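Local atomic coordinates of TrwG component of type IV secretion system (Bartonella birtlesii, PDB entry 4JF8), a protein that probably serves as a VirB8-type inner-membrane component of a bacterial type IV secretion system, the chain here being the part that holds its NTF2-like VirB8 domain. Residues T38-V43 / Y145-A150; L74-V79 / Q165-R170; A101-K106 / T124-S129; H138-I143 / D172-L177. All coordinates share one frame; numbering follows the deposited sequence. Where two conformers were deposited one is given.

Interaction 1: T38-V43 / Y145-A150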
loop_
_atom_site.group_PDB
_atom_site.type_symbol
_atom_site.label_atom_id
_atom_site.label_comp_id
_atom_site.label_asym_id
_atom_site.label_seq_id
_atom_site.Cartn_x
_atom_site.Cartn_y
_atom_site.Cartn_z
ATOM N N THR A 38 -12.594 6.408 -17.909
ATOM C CA THR A 38 -13.694 6.585 -16.964
ATOM C C THR A 38 -13.635 5.564 -15.818
ATOM O O THR A 38 -13.862 5.902 -14.660
ATOM C CB THR A 38 -15.062 6.488 -17.678
ATOM O OG1 THR A 38 -15.157 7.502 -18.699
ATOM C CG2 THR A 38 -16.200 6.665 -16.703
ATOM N N SER A 39 -13.336 4.318 -16.154
ATOM C CA SER A 39 -13.394 3.211 -15.210
ATOM C C SER A 39 -12.560 2.067 -15.733
ATOM O O SER A 39 -12.444 1.863 -16.945
ATOM C CB SER A 39 -14.849 2.752 -15.055
ATOM O OG SER A 39 -14.978 1.613 -14.211
ATOM N N TYR A 40 -11.988 1.299 -14.808
ATOM C CA TYR A 40 -11.334 0.031 -15.146
ATOM C C TYR A 40 -12.160 -1.159 -14.640
ATOM O O TYR A 40 -11.658 -2.271 -14.508
ATOM C CB TYR A 40 -9.905 -0.003 -14.607
ATOM C CG TYR A 40 -8.893 0.592 -15.548
ATOM C CD1 TYR A 40 -8.198 -0.198 -16.434
ATOM C CD2 TYR A 40 -8.634 1.951 -15.549
ATOM C CE1 TYR A 40 -7.253 0.350 -17.288
ATOM C CE2 TYR A 40 -7.695 2.507 -16.383
ATOM C CZ TYR A 40 -7.012 1.709 -17.263
ATOM O OH TYR A 40 -6.076 2.264 -18.110
ATOM N N GLY A 41 -13.446 -0.904 -14.424
ATOM C CA GLY A 41 -14.345 -1.938 -13.933
ATOM C C GLY A 41 -14.474 -1.898 -12.429
ATOM O O GLY A 41 -13.709 -1.222 -11.728
ATOM N N GLU A 42 -15.421 -2.641 -11.898
ATOM C CA GLU A 42 -15.781 -2.525 -10.501
ATOM C C GLU A 42 -14.649 -2.936 -9.569
ATOM O O GLU A 42 -14.392 -2.269 -8.573
ATOM C CB GLU A 42 -17.052 -3.323 -10.161
ATOM C CG GLU A 42 -17.608 -2.952 -8.792
ATOM C CD GLU A 42 -18.987 -3.500 -8.493
ATOM O OE1 GLU A 42 -19.841 -2.703 -8.035
ATOM O OE2 GLU A 42 -19.187 -4.719 -8.666
ATOM N N VAL A 43 -13.996 -4.052 -9.862
ATOM C CA VAL A 43 -12.985 -4.596 -8.948
ATOM C C VAL A 43 -11.747 -3.682 -8.872
ATOM O O VAL A 43 -11.231 -3.398 -7.786
ATOM C CB VAL A 43 -12.641 -6.070 -9.312
ATOM C CG1 VAL A 43 -11.510 -6.588 -8.468
ATOM C CG2 VAL A 43 -13.851 -6.965 -9.108
ATOM N N TYR A 145 -13.710 10.536 -9.579
ATOM C CA TYR A 145 -12.403 9.976 -9.948
ATOM C C TYR A 145 -12.315 9.741 -11.434
ATOM O O TYR A 145 -13.329 9.693 -12.131
ATOM C CB TYR A 145 -12.094 8.699 -9.162
ATOM C CG TYR A 145 -12.977 7.522 -9.496
ATOM C CD1 TYR A 145 -12.594 6.568 -10.413
ATOM C CD2 TYR A 145 -14.216 7.362 -8.872
ATOM C CE1 TYR A 145 -13.401 5.473 -10.712
ATOM C CE2 TYR A 145 -15.035 6.286 -9.163
ATOM C CZ TYR A 145 -14.619 5.330 -10.071
ATOM O OH TYR A 145 -15.422 4.239 -10.352
ATOM N N THR A 146 -11.092 9.587 -11.914
ATOM C CA THR A 146 -10.807 9.333 -13.313
ATOM C C THR A 146 -9.453 8.636 -13.371
ATOM O O THR A 146 -8.745 8.530 -12.369
ATOM C CB THR A 146 -10.779 10.654 -14.120
ATOM O OG1 THR A 146 -10.796 10.353 -15.519
ATOM C CG2 THR A 146 -9.567 11.505 -13.765
ATOM N N TYR A 147 -9.103 8.174 -14.556
ATOM C CA TYR A 147 -7.771 7.618 -14.816
ATOM C C TYR A 147 -7.164 8.407 -15.959
ATOM O O TYR A 147 -7.742 8.445 -17.051
ATOM C CB TYR A 147 -7.843 6.141 -15.186
ATOM C CG TYR A 147 -8.382 5.225 -14.106
ATOM C CD1 TYR A 147 -9.749 5.002 -13.959
ATOM C CD2 TYR A 147 -7.516 4.560 -13.255
ATOM C CE1 TYR A 147 -10.229 4.144 -12.998
ATOM C CE2 TYR A 147 -7.982 3.692 -12.288
ATOM C CZ TYR A 147 -9.337 3.486 -12.163
ATOM O OH TYR A 147 -9.785 2.573 -11.226
ATOM N N VAL A 148 -6.016 9.014 -15.709
ATOM C CA VAL A 148 -5.392 9.928 -16.669
ATOM C C VAL A 148 -4.266 9.275 -17.469
ATOM O O VAL A 148 -3.707 9.925 -18.346
ATOM C CB VAL A 148 -4.905 11.231 -16.000
ATOM C CG1 VAL A 148 -6.061 11.898 -15.250
ATOM C CG2 VAL A 148 -3.701 11.020 -15.098
ATOM N N GLY A 149 -3.958 8.013 -17.210
ATOM C CA GLY A 149 -2.836 7.345 -17.893
ATOM C C GLY A 149 -1.576 7.291 -17.070
ATOM O O GLY A 149 -1.464 7.902 -16.009
ATOM N N ALA A 150 -0.602 6.533 -17.559
ATOM C CA ALA A 150 0.627 6.311 -16.822
ATOM C C ALA A 150 1.341 7.620 -16.539
ATOM O O ALA A 150 1.528 8.428 -17.450
ATOM C CB ALA A 150 1.537 5.395 -17.627
HETATM O O HOH W 1 -14.062 8.643 -14.474
#

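Interaction 2: L74-V79 / Q165-R170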
loop_
_atom_site.group_PDB
_atom_site.type_symbol
_atom_site.label_atom_id
_atom_site.label_comp_id
_atom_site.label_asym_id
_atom_site.label_seq_id
_atom_site.Cartn_x
_atom_site.Cartn_y
_atom_site.Cartn_z
ATOM N N LEU A 74 -2.504 10.300 -5.391
ATOM C CA LEU A 74 -3.751 9.875 -6.006
ATOM C C LEU A 74 -4.778 10.975 -6.145
ATOM O O LEU A 74 -5.905 10.683 -6.551
ATOM C CB LEU A 74 -4.325 8.688 -5.213
ATOM C CG LEU A 74 -3.462 7.428 -5.086
ATOM C CD1 LEU A 74 -4.271 6.373 -4.370
ATOM C CD2 LEU A 74 -2.999 6.933 -6.455
ATOM N N SER A 75 -4.389 12.213 -5.855
ATOM C CA SER A 75 -5.293 13.370 -5.911
ATOM C C SER A 75 -4.877 14.331 -7.004
ATOM O O SER A 75 -3.694 14.584 -7.189
ATOM C CB SER A 75 -5.232 14.128 -4.590
ATOM O OG SER A 75 -5.628 13.322 -3.469
ATOM N N THR A 76 -5.842 14.912 -7.705
ATOM C CA THR A 76 -5.526 16.026 -8.593
ATOM C C THR A 76 -4.952 17.169 -7.789
ATOM O O THR A 76 -5.091 17.218 -6.563
ATOM C CB THR A 76 -6.766 16.572 -9.309
ATOM O OG1 THR A 76 -7.667 17.080 -8.307
ATOM C CG2 THR A 76 -7.438 15.520 -10.223
ATOM N N ALA A 77 -4.335 18.120 -8.474
ATOM C CA ALA A 77 -3.765 19.280 -7.803
ATOM C C ALA A 77 -4.774 19.998 -6.903
ATOM O O ALA A 77 -4.471 20.361 -5.772
ATOM C CB ALA A 77 -3.188 20.231 -8.847
ATOM N N ALA A 78 -5.988 20.189 -7.392
ATOM C CA ALA A 78 -7.003 20.877 -6.611
ATOM C C ALA A 78 -7.396 20.093 -5.350
ATOM O O ALA A 78 -7.591 20.659 -4.276
ATOM C CB ALA A 78 -8.238 21.189 -7.435
ATOM N N VAL A 79 -7.473 18.765 -5.485
ATOM C CA VAL A 79 -7.821 17.936 -4.331
ATOM C C VAL A 79 -6.633 17.867 -3.352
ATOM O O VAL A 79 -6.811 17.866 -2.136
ATOM C CB VAL A 79 -8.329 16.559 -4.789
ATOM C CG1 VAL A 79 -8.532 15.611 -3.626
ATOM C CG2 VAL A 79 -9.645 16.714 -5.536
ATOM N N GLN A 165 -6.827 9.205 -10.346
ATOM C CA GLN A 165 -6.875 10.544 -9.775
ATOM C C GLN A 165 -8.247 10.809 -9.202
ATOM O O GLN A 165 -9.264 10.695 -9.913
ATOM C CB GLN A 165 -6.558 11.623 -10.810
ATOM C CG GLN A 165 -5.140 11.605 -11.330
ATOM C CD GLN A 165 -4.147 12.122 -10.318
ATOM O OE1 GLN A 165 -3.680 11.390 -9.409
ATOM N NE2 GLN A 165 -3.821 13.372 -10.444
ATOM N N VAL A 166 -8.272 11.163 -7.922
ATOM C CA VAL A 166 -9.486 11.658 -7.285
ATOM C C VAL A 166 -9.624 13.119 -7.683
ATOM O O VAL A 166 -8.727 13.944 -7.413
ATOM C CB VAL A 166 -9.437 11.461 -5.777
ATOM C CG1 VAL A 166 -10.562 12.225 -5.076
ATOM C CG2 VAL A 166 -9.485 9.984 -5.442
ATOM N N THR A 167 -10.763 13.437 -8.316
ATOM C CA THR A 167 -11.034 14.777 -8.842
ATOM C C THR A 167 -11.933 15.586 -7.922
ATOM O O THR A 167 -11.990 16.810 -8.035
ATOM C CB THR A 167 -11.699 14.691 -10.225
ATOM O OG1 THR A 167 -12.923 13.950 -10.092
ATOM C CG2 THR A 167 -10.758 14.015 -11.222
ATOM N N SER A 168 -12.636 14.905 -7.021
ATOM C CA SER A 168 -13.432 15.559 -5.977
ATOM C C SER A 168 -13.586 14.601 -4.817
ATOM O O SER A 168 -13.695 13.405 -5.018
ATOM C CB SER A 168 -14.796 16.029 -6.508
ATOM O OG SER A 168 -15.622 14.964 -6.863
ATOM N N TYR A 169 -13.608 15.132 -3.605
ATOM C CA TYR A 169 -13.725 14.293 -2.422
ATOM C C TYR A 169 -14.353 15.087 -1.299
ATOM O O TYR A 169 -13.825 16.116 -0.903
ATOM C CB TYR A 169 -12.350 13.784 -2.002
ATOM C CG TYR A 169 -12.370 12.832 -0.843
ATOM C CD1 TYR A 169 -12.444 11.464 -1.060
ATOM C CD2 TYR A 169 -12.280 13.269 0.472
ATOM C CE1 TYR A 169 -12.431 10.571 -0.014
ATOM C CE2 TYR A 169 -12.270 12.386 1.518
ATOM C CZ TYR A 169 -12.343 11.029 1.273
ATOM O OH TYR A 169 -12.326 10.103 2.294
ATOM N N ARG A 170 -15.434 14.558 -0.760
ATOM C CA ARG A 170 -16.016 15.077 0.466
ATOM C C ARG A 170 -16.462 13.927 1.332
ATOM O O ARG A 170 -16.716 12.820 0.832
ATOM C CB ARG A 170 -17.213 15.999 0.183
ATOM C CG ARG A 170 -18.352 15.334 -0.557
ATOM C CD ARG A 170 -19.544 16.271 -0.770
ATOM N NE ARG A 170 -20.099 16.740 0.495
ATOM C CZ ARG A 170 -20.221 18.007 0.896
ATOM N NH1 ARG A 170 -19.910 19.040 0.117
ATOM N NH2 ARG A 170 -20.711 18.230 2.104
#

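Interaction 3: A101-K106 / T124-S129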
loop_
_atom_site.group_PDB
_atom_site.type_symbol
_atom_site.label_atom_id
_atom_site.label_comp_id
_atom_site.label_asym_id
_atom_site.label_seq_id
_atom_site.Cartn_x
_atom_site.Cartn_y
_atom_site.Cartn_z
ATOM N N ALA A 101 -2.526 9.757 19.388
ATOM C CA ALA A 101 -3.821 9.185 19.024
ATOM C C ALA A 101 -3.737 8.606 17.642
ATOM O O ALA A 101 -2.934 9.073 16.823
ATOM C CB ALA A 101 -4.898 10.246 19.044
ATOM N N ARG A 102 -4.596 7.620 17.405
ATOM C CA ARG A 102 -4.801 7.044 16.080
ATOM C C ARG A 102 -6.268 7.239 15.736
ATOM O O ARG A 102 -7.123 7.199 16.621
ATOM C CB ARG A 102 -4.504 5.540 16.072
ATOM C CG ARG A 102 -3.045 5.161 16.049
ATOM C CD ARG A 102 -2.822 3.686 15.732
ATOM N NE ARG A 102 -1.417 3.331 15.861
ATOM C CZ ARG A 102 -0.868 2.972 17.013
ATOM N NH1 ARG A 102 -1.634 2.873 18.078
ATOM N NH2 ARG A 102 0.421 2.675 17.084
ATOM N N ILE A 103 -6.547 7.421 14.456
ATOM C CA ILE A 103 -7.905 7.366 13.913
ATOM C C ILE A 103 -7.919 6.150 13.009
ATOM O O ILE A 103 -7.226 6.119 11.990
ATOM C CB ILE A 103 -8.311 8.628 13.155
ATOM C CG1 ILE A 103 -8.319 9.861 14.065
ATOM C CG2 ILE A 103 -9.727 8.427 12.589
ATOM C CD1 ILE A 103 -8.514 11.164 13.335
ATOM N N THR A 104 -8.676 5.155 13.419
ATOM C CA THR A 104 -8.750 3.887 12.708
ATOM C C THR A 104 -9.992 3.847 11.838
ATOM O O THR A 104 -11.069 4.272 12.257
ATOM C CB THR A 104 -8.660 2.738 13.705
ATOM O OG1 THR A 104 -7.472 2.950 14.498
ATOM C CG2 THR A 104 -8.528 1.426 12.993
ATOM N N VAL A 105 -9.812 3.352 10.619
ATOM C CA VAL A 105 -10.832 3.409 9.569
ATOM C C VAL A 105 -11.233 1.997 9.192
ATOM O O VAL A 105 -10.363 1.144 8.950
ATOM C CB VAL A 105 -10.271 4.115 8.325
ATOM C CG1 VAL A 105 -11.284 4.091 7.182
ATOM C CG2 VAL A 105 -9.855 5.535 8.656
ATOM N N LYS A 106 -12.536 1.762 9.082
ATOM C CA LYS A 106 -13.100 0.502 8.565
ATOM C C LYS A 106 -14.038 0.832 7.414
ATOM O O LYS A 106 -15.069 1.491 7.598
ATOM C CB LYS A 106 -13.902 -0.235 9.638
ATOM N N THR A 124 -14.980 5.745 11.346
ATOM C CA THR A 124 -13.720 6.133 11.962
ATOM C C THR A 124 -13.905 6.067 13.468
ATOM O O THR A 124 -14.993 6.236 13.997
ATOM C CB THR A 124 -13.282 7.542 11.568
ATOM O OG1 THR A 124 -14.209 8.519 12.061
ATOM C CG2 THR A 124 -13.184 7.649 10.081
ATOM N N GLN A 125 -12.820 5.816 14.167
ATOM C CA GLN A 125 -12.851 5.814 15.622
ATOM C C GLN A 125 -11.474 6.205 16.128
ATOM O O GLN A 125 -10.443 5.641 15.733
ATOM C CB GLN A 125 -13.266 4.453 16.158
ATOM C CG GLN A 125 -13.519 4.485 17.657
ATOM C CD GLN A 125 -14.233 3.246 18.150
ATOM O OE1 GLN A 125 -13.996 2.149 17.640
ATOM N NE2 GLN A 125 -15.113 3.419 19.121
ATOM N N GLN A 126 -11.457 7.178 17.020
ATOM C CA GLN A 126 -10.200 7.673 17.568
ATOM C C GLN A 126 -9.833 6.910 18.826
ATOM O O GLN A 126 -10.666 6.719 19.723
ATOM C CB GLN A 126 -10.302 9.160 17.866
ATOM C CG GLN A 126 -8.995 9.775 18.368
ATOM C CD GLN A 126 -9.020 11.273 18.384
ATOM O OE1 GLN A 126 -9.523 11.898 17.455
ATOM N NE2 GLN A 126 -8.452 11.863 19.419
ATOM N N HIS A 127 -8.598 6.431 18.864
ATOM C CA HIS A 127 -8.043 5.764 20.031
ATOM C C HIS A 127 -6.891 6.599 20.517
ATOM O O HIS A 127 -5.874 6.682 19.837
ATOM C CB HIS A 127 -7.519 4.387 19.670
ATOM C CG HIS A 127 -8.574 3.428 19.249
ATOM N ND1 HIS A 127 -9.035 2.440 20.084
ATOM C CD2 HIS A 127 -9.262 3.302 18.092
ATOM C CE1 HIS A 127 -9.972 1.746 19.462
ATOM N NE2 HIS A 127 -10.131 2.249 18.256
ATOM N N ASP A 128 -7.022 7.210 21.686
ATOM C CA ASP A 128 -5.914 7.959 22.256
ATOM C C ASP A 128 -4.941 6.959 22.857
ATOM O O ASP A 128 -5.334 5.895 23.340
ATOM C CB ASP A 128 -6.396 8.907 23.347
ATOM C CG ASP A 128 -7.237 10.067 22.806
ATOM O OD1 ASP A 128 -7.301 10.267 21.595
ATOM O OD2 ASP A 128 -7.857 10.776 23.627
ATOM N N SER A 129 -3.673 7.334 22.851
ATOM C CA SER A 129 -2.615 6.476 23.391
ATOM C C SER A 129 -2.834 6.208 24.874
ATOM O O SER A 129 -2.376 5.191 25.395
ATOM C CB SER A 129 -1.227 7.106 23.168
ATOM O OG SER A 129 -1.087 8.365 23.759
#

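Interaction 4: H138-I143 / D172-L177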
loop_
_atom_site.group_PDB
_atom_site.type_symbol
_atom_site.label_atom_id
_atom_site.label_comp_id
_atom_site.label_asym_id
_atom_site.label_seq_id
_atom_site.Cartn_x
_atom_site.Cartn_y
_atom_site.Cartn_z
ATOM N N HIS A 138 -19.921 7.212 11.785
ATOM C CA HIS A 138 -20.378 6.576 10.540
ATOM C C HIS A 138 -20.435 7.627 9.462
ATOM O O HIS A 138 -21.226 8.561 9.535
ATOM C CB HIS A 138 -21.744 5.934 10.773
ATOM C CG HIS A 138 -21.721 4.901 11.852
ATOM N ND1 HIS A 138 -21.533 3.561 11.595
ATOM C CD2 HIS A 138 -21.818 5.018 13.195
ATOM C CE1 HIS A 138 -21.524 2.895 12.738
ATOM N NE2 HIS A 138 -21.676 3.759 13.721
ATOM N N GLN A 139 -19.579 7.466 8.458
ATOM C CA GLN A 139 -19.361 8.471 7.434
ATOM C C GLN A 139 -19.601 7.903 6.037
ATOM O O GLN A 139 -19.597 6.685 5.838
ATOM C CB GLN A 139 -17.925 8.994 7.513
ATOM C CG GLN A 139 -17.587 9.666 8.839
ATOM C CD GLN A 139 -16.204 10.292 8.853
ATOM O OE1 GLN A 139 -15.361 9.955 9.680
ATOM N NE2 GLN A 139 -15.962 11.200 7.923
ATOM N N ILE A 140 -19.825 8.806 5.094
ATOM C CA ILE A 140 -19.921 8.489 3.660
ATOM C C ILE A 140 -18.996 9.426 2.923
ATOM O O ILE A 140 -19.112 10.654 3.063
ATOM C CB ILE A 140 -21.325 8.746 3.056
ATOM C CG1 ILE A 140 -22.383 8.004 3.856
ATOM C CG2 ILE A 140 -21.378 8.308 1.595
ATOM C CD1 ILE A 140 -22.303 6.515 3.664
ATOM N N ALA A 141 -18.067 8.869 2.137
ATOM C CA ALA A 141 -17.287 9.673 1.197
ATOM C C ALA A 141 -17.975 9.663 -0.150
ATOM O O ALA A 141 -18.381 8.600 -0.630
ATOM C CB ALA A 141 -15.876 9.146 1.032
ATOM N N THR A 142 -18.097 10.839 -0.750
ATOM C CA THR A 142 -18.628 10.971 -2.113
ATOM C C THR A 142 -17.441 11.386 -2.947
ATOM O O THR A 142 -16.809 12.416 -2.673
ATOM C CB THR A 142 -19.772 12.009 -2.179
ATOM O OG1 THR A 142 -20.825 11.600 -1.301
ATOM C CG2 THR A 142 -20.289 12.137 -3.587
ATOM N N ILE A 143 -17.103 10.560 -3.925
ATOM C CA ILE A 143 -15.810 10.654 -4.606
ATOM C C ILE A 143 -15.996 10.732 -6.109
ATOM O O ILE A 143 -16.696 9.910 -6.706
ATOM C CB ILE A 143 -14.941 9.430 -4.287
ATOM C CG1 ILE A 143 -14.918 9.185 -2.776
ATOM C CG2 ILE A 143 -13.527 9.630 -4.825
ATOM C CD1 ILE A 143 -14.027 8.045 -2.337
ATOM N N ASP A 172 -19.280 13.077 4.674
ATOM C CA ASP A 172 -20.462 13.540 5.398
ATOM C C ASP A 172 -20.917 12.434 6.341
ATOM O O ASP A 172 -20.668 11.264 6.098
ATOM C CB ASP A 172 -21.579 13.818 4.404
ATOM C CG ASP A 172 -21.254 14.963 3.455
ATOM O OD1 ASP A 172 -21.385 16.148 3.834
ATOM O OD2 ASP A 172 -20.818 14.702 2.304
ATOM N N PRO A 173 -21.683 12.786 7.392
ATOM C CA PRO A 173 -22.290 11.759 8.223
ATOM C C PRO A 173 -23.251 10.889 7.423
ATOM O O PRO A 173 -24.008 11.383 6.585
ATOM C CB PRO A 173 -23.051 12.571 9.284
ATOM C CG PRO A 173 -22.314 13.866 9.349
ATOM C CD PRO A 173 -21.926 14.139 7.932
ATOM N N GLU A 174 -23.221 9.596 7.712
ATOM C CA GLU A 174 -24.174 8.672 7.108
ATOM C C GLU A 174 -25.547 8.859 7.727
ATOM O O GLU A 174 -25.665 9.121 8.895
ATOM C CB GLU A 174 -23.719 7.226 7.329
ATOM C CG GLU A 174 -24.483 6.210 6.482
ATOM C CD GLU A 174 -24.059 4.775 6.720
ATOM O OE1 GLU A 174 -23.306 4.524 7.669
ATOM O OE2 GLU A 174 -24.549 3.896 5.979
ATOM N N ILE A 175 -26.565 8.694 6.905
ATOM C CA ILE A 175 -27.959 8.665 7.349
ATOM C C ILE A 175 -28.240 7.273 7.901
ATOM O O ILE A 175 -27.913 6.277 7.242
ATOM C CB ILE A 175 -28.884 8.949 6.166
ATOM C CG1 ILE A 175 -28.707 10.391 5.699
ATOM C CG2 ILE A 175 -30.335 8.671 6.537
ATOM C CD1 ILE A 175 -29.170 10.595 4.285
ATOM N N LEU A 176 -28.791 7.204 9.109
ATOM C CA LEU A 176 -29.093 5.943 9.797
ATOM C C LEU A 176 -30.531 6.009 10.281
ATOM O O LEU A 176 -30.850 6.753 11.196
ATOM C CB LEU A 176 -28.134 5.741 10.977
ATOM C CG LEU A 176 -26.650 5.666 10.570
ATOM C CD1 LEU A 176 -25.724 5.680 11.779
ATOM C CD2 LEU A 176 -26.391 4.433 9.722
ATOM N N LEU A 177 -31.409 5.275 9.599
ATOM C CA LEU A 177 -32.845 5.267 9.897
ATOM C C LEU A 177 -33.168 4.070 10.786
ATOM O O LEU A 177 -33.393 2.969 10.292
ATOM C CB LEU A 177 -33.655 5.205 8.601
ATOM C CG LEU A 177 -33.362 6.278 7.557
ATOM C CD1 LEU A 177 -34.296 6.124 6.372
ATOM C CD2 LEU A 177 -33.477 7.691 8.125
HETATM O O HOH W 2 -24.020 9.290 11.142
HETATM O O HOH W 3 -20.477 12.271 1.310
#

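Interaction 1: T38-V43 / Y145-A150
Y40 brings the edge of its ring down on the face of Y147, a T-shaped pair with centroids 4.7 Å apart and planes at 72°. The tight spot is Y40 CD2, which stands over the middle of the Y147 ring and lies 3.6 Å from Y147 CG; Y40 CE2 follows toward Y147 CB, 3.8 Å away and in the plane of the Y40 ring. Y147 can offer that face because its CG lies beside the backbone N, opposite the carbonyl carbon (chi1 -63°), which swings the ring across S39 and Y40. S39 CA adds a looser touch at 4.0 Å from Y147 CE1.

Toward T38 the contact opens out. T38, an exposed residue, turns its side chain away from the strand, and its carbonyl does the work: T38 O sits 4.0 Å from Y145 CE1, while water 1 donates to T38 O (2.8 Å) and to Y145 O (2.7 Å), so one water links the two backbones. On the other flank S39 OG accepts from G41 N at 3.0 Å, an ST turn that leads into G41, the N-cap of the helix.

D45 of helix 42-57 gathers the polar ends, taking hydrogen bonds from the hydroxyls of S39, Y145 and Y147 and from Y40 N. V44 and W48 of that helix and F164 further enclose Y147, so the end of strand 137-147 is seated against the start of the helix.

Interaction 2: L74-V79 / Q165-R170
V79 and T76 turn their side chains onto one carbonyl, that of V166. The methyl CG2 of V79 lies 3.4 Å from T167 O and almost as near V166 O, while its other branch, CG1, faces V166 CG1 at 4.2 Å; CG1 stands anti to the backbone N (chi1 173°), which puts CG2 over the two carbonyl oxygens and CG1 against the valine. T76 approaches the same carbonyl from its N-H: T76 N donates to V166 O at 3.1 Å in an almost straight bond (178°). T76 OG1 adds a weak bond to V166 O and also accepts from V79 N at 3.3 Å, capping the helix that begins at A77. The T76 methyl, CG2, also lies near V166 O, meets T167 CG2 at 3.8 Å and reaches the CB of Q165.

One step back, V166 N donates to L74 O (2.8 Å, 170°), so S75 and V166 form a single bridge. Beyond CB the Q165 chain bends at chi2 and folds its amide over the backbone of L74 and S75.

The loop between helices 64-73 and 77-85 is thus laced to the outer edge of strand 164-173. T167 and S168 form a classic bulge opposite G144 of strand 137-147, and V166 packs inward on I143. From helix 42-57, Y52 bonds S75 OG and touches V79, and Q51 packs on L74.

Interaction 3: A101-K106 / T124-S129
A101 opens the pairing opposite D128, a non-hydrogen-bonded pair whose CA atoms are only 4.0 Å apart. Its CB lies 3.5 Å from D128 OD1 and also touches the Q126 amide. That amide is held flat: Q126 NE2 donates to the syn lone pair of D128 OD1 at 2.9 Å, almost perfectly straight and in the amide plane. The extended Q126 chain, CG anti to its own N (chi1 -177°), carries the amide out from the sheet face shared with A101, to the D128 carboxylate.

R102 is the next rung, a hydrogen-bonded pair with H127: R102 N donates to H127 O at 2.9 Å and H127 N to R102 O. Its extended side chain leaves the partner strand for salt bridges with D60 and D62. I103 returns to the face of A101; its CG2 runs beside T124, 3.8 Å from T124 CB and pointing the same way, while CG1 crosses the Q126 side chain obliquely.

At T104 the second hydrogen-bonded pair forms, with T104 N on Q125 O (3.0 Å) and Q125 N on T104 O, the latter more bent at 142°. T104 OG1 leans toward H127 CD2, 4.0 Å off, on the face shared with R102. V105 closes the run, its CG2 lying alongside T124 CG2 at 4.2 Å.

These rungs belong to the antiparallel hairpin of strands 101-112 and 117-128. On the I103 and V105 face it is covered by L97 of helix 93-97 and by L54 and E57 of helix 42-57; T124 OG1 bonds Q139 of the next strand, 137-147.

Interaction 4: H138-I143 / D172-L177
I140 and D172 form a hydrogen-bonded antiparallel pair: I140 N donates to D172 O at 2.8 Å, and D172 N to I140 O at 2.9 Å. Next to it Q139 and P173 make a non-hydrogen-bonded pair, their CA atoms 4.5 Å apart and their side chains diverging. The last bond is E174 N to H138 O, 2.9 Å and straight at hydrogen (179°), though the donor stands 36° above the carbonyl plane. Water 2 spans E174 O and, weakly, H138 O. Water 3 makes three bonds: it donates to I140 O and D172 OD2 and accepts from T142 OG1. D172 OD1 also forms a salt bridge with R170.

Among the side chains, I140 and E174 cross at a slant. In one of its two conformers the bent I140 tip lays CD1 3.6 Å from E174 CG, with CG1 against E174 CB. E174 runs out straight, CG anti to its backbone N (chi1 -168°), so its methylenes pack on I140 while the carboxylate goes on to salt bridges with R108 and R121. L176 meets H138 at about a right angle, its CD1 4.1 Å from H138 CG.

The C-terminal end of strand 164-173 here leaves its neighbour, strand 137-147. On the other edge of strand 137-147 lies strand 117-128, where R121 touches I140 and F122 touches Q139; I143 packs on L49 and V53 of helix 42-57.

In the fold
From the N terminus, interaction 1 opens first, at 38-43, and closes about a hundred residues later on the end of strand 137-147. Interaction 2 opens at 74-79 within that loop but closes beyond it, at 165-170, so the two cross. The hairpin of interaction 3 lies wholly inside both loops, on the far side of the chain's centre from them. Interaction 4 opens after it on strand 137-147 and closes last, at 172-177, crossing interactions 1 and 2. All four reach the same four-stranded antiparallel sheet: interactions 1 and 2 tie helix starts to it, interactions 3 and 4 join its strands, and T124 to Q139 links these last two.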